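Local coordinates for endoribonuclease L-PSP/chorismate mutase-like domain-containing protein (Agrobacterium tumefaciens, PDB 3D01) that is of unknown function but belongs to the YjgF-like family of putative endoribonucleases and assembles as a trimer, at residues Y35-I40 with L85-A90. Residues are numbered along the deposited sequence; the frame is centred on the assembly and turned at random.
Sequences YVPFTI and LAQVKA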
# COMPACT_ATOMS: atom_id res chain seq x y z
N TYR I 35 6.04 -12.15 -11.11
CA TYR I 35 6.33 -11.10 -10.14
C TYR I 35 7.72 -11.37 -9.55
O TYR I 35 8.19 -12.51 -9.49
CB TYR I 35 5.28 -10.97 -9.04
CG TYR I 35 5.07 -12.20 -8.20
CD1 TYR I 35 5.46 -12.21 -6.86
CD2 TYR I 35 4.44 -13.34 -8.73
CE1 TYR I 35 5.24 -13.33 -6.06
CE2 TYR I 35 4.23 -14.46 -7.95
CZ TYR I 35 4.63 -14.45 -6.61
OH TYR I 35 4.43 -15.56 -5.82
N VAL I 36 8.34 -10.28 -9.15
CA VAL I 36 9.72 -10.28 -8.71
C VAL I 36 9.81 -9.82 -7.26
O VAL I 36 8.88 -9.17 -6.77
CB VAL I 36 10.55 -9.42 -9.67
CG1 VAL I 36 10.66 -10.13 -11.01
CG2 VAL I 36 9.95 -8.03 -9.85
N PRO I 37 10.91 -10.17 -6.56
CA PRO I 37 11.06 -9.75 -5.16
C PRO I 37 11.20 -8.25 -4.95
O PRO I 37 10.87 -7.75 -3.88
CB PRO I 37 12.33 -10.49 -4.71
CG PRO I 37 12.52 -11.56 -5.68
CD PRO I 37 12.03 -11.03 -6.96
N PHE I 38 11.65 -7.53 -5.98
CA PHE I 38 11.77 -6.07 -5.89
C PHE I 38 11.83 -5.46 -7.28
O PHE I 38 12.18 -6.15 -8.26
CB PHE I 38 13.02 -5.68 -5.07
CG PHE I 38 14.33 -6.23 -5.64
CD1 PHE I 38 14.98 -5.58 -6.66
CD2 PHE I 38 14.87 -7.42 -5.17
CE1 PHE I 38 16.18 -6.11 -7.21
CE2 PHE I 38 16.04 -7.94 -5.68
CZ PHE I 38 16.69 -7.28 -6.71
N THR I 39 11.50 -4.18 -7.36
CA THR I 39 11.71 -3.39 -8.57
C THR I 39 12.36 -2.09 -8.12
O THR I 39 12.28 -1.73 -6.94
CB THR I 39 10.40 -3.05 -9.33
OG1 THR I 39 9.45 -2.44 -8.44
CG2 THR I 39 9.80 -4.27 -9.95
N ILE I 40 12.99 -1.38 -9.05
CA ILE I 40 13.57 -0.07 -8.75
C ILE I 40 13.03 0.90 -9.76
O ILE I 40 13.03 0.62 -10.96
CB ILE I 40 15.12 -0.05 -8.87
CG1 ILE I 40 15.77 -0.89 -7.79
CG2 ILE I 40 15.65 1.36 -8.73
CD1 ILE I 40 17.18 -1.34 -8.13
N LEU I 85 15.38 -7.05 4.39
CA LEU I 85 16.82 -6.66 4.32
C LEU I 85 17.62 -7.54 3.34
O LEU I 85 18.50 -7.05 2.62
CB LEU I 85 17.42 -6.66 5.71
CG LEU I 85 16.92 -5.58 6.66
CD1 LEU I 85 17.54 -5.76 8.08
CD2 LEU I 85 17.21 -4.19 6.08
N ALA I 86 17.31 -8.84 3.31
CA ALA I 86 17.93 -9.75 2.34
C ALA I 86 17.63 -9.34 0.90
O ALA I 86 18.51 -9.37 0.06
CB ALA I 86 17.53 -11.21 2.60
N GLN I 87 16.40 -8.92 0.60
CA GLN I 87 16.08 -8.48 -0.77
C GLN I 87 16.76 -7.16 -1.11
O GLN I 87 17.21 -6.96 -2.23
CB GLN I 87 14.57 -8.32 -0.93
CG GLN I 87 13.79 -9.62 -0.71
CD GLN I 87 14.10 -10.73 -1.69
OE1 GLN I 87 14.73 -10.54 -2.73
NE2 GLN I 87 13.60 -11.92 -1.37
N VAL I 88 16.81 -6.26 -0.14
CA VAL I 88 17.45 -4.98 -0.36
C VAL I 88 18.94 -5.22 -0.61
O VAL I 88 19.51 -4.60 -1.50
CB VAL I 88 17.29 -4.03 0.83
CG1 VAL I 88 18.03 -2.73 0.56
CG2 VAL I 88 15.78 -3.74 1.12
N LYS I 89 19.56 -6.09 0.17
CA LYS I 89 20.98 -6.42 -0.04
C LYS I 89 21.22 -6.93 -1.46
O LYS I 89 22.19 -6.49 -2.13
CB LYS I 89 21.45 -7.47 0.98
CG LYS I 89 22.96 -7.75 0.89
CD LYS I 89 23.43 -8.68 1.98
CE LYS I 89 24.92 -9.06 1.76
NZ LYS I 89 25.35 -10.09 2.70
N ALA I 90 20.37 -7.85 -1.92
CA ALA I 90 20.40 -8.33 -3.30
C ALA I 90 20.26 -7.20 -4.33
O ALA I 90 21.03 -7.11 -5.32
CB ALA I 90 19.31 -9.40 -3.51
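Q87 reaches from the helix with its amide oxygen against CB of P37 and against the ring of F38, and these three residues account for most of the 172 Å² buried. The approach to P37 is close: Q87 OE1 lies 3.1 Å from P37 CB, the two side chains crossing at roughly a right angle. A bend in the glutamine chain (chi2 -63°) brings the amide to P37, and its rotation about chi3 presents the oxygen, Q87 NE2 staying 3.8 Å from P37 CB. The same OE1 meets F38 at the ring edge and in the ring plane, 4.0 Å from CD2, while the amide and ring planes stand 48° apart. Placing F38 CG between its backbone N and carbonyl carbon (chi1 58°) carries the ring toward the helix, where CE2 comes 3.8 Å from the backbone Q87 O and 4.2 Å from A90 CB. With no hydrogen bond between the two segments, the contact rests on van der Waals touches at the surface, among them both oxygens against carbon. T39 OG1 hydrogen-bonds to I103 O of the second subunit. The contact joins the start of strand 38-41 to the last turns of helix 70-91; strand 44-54 pairs with 38-41, its L45 touching F38 and its Q50 touching Q87.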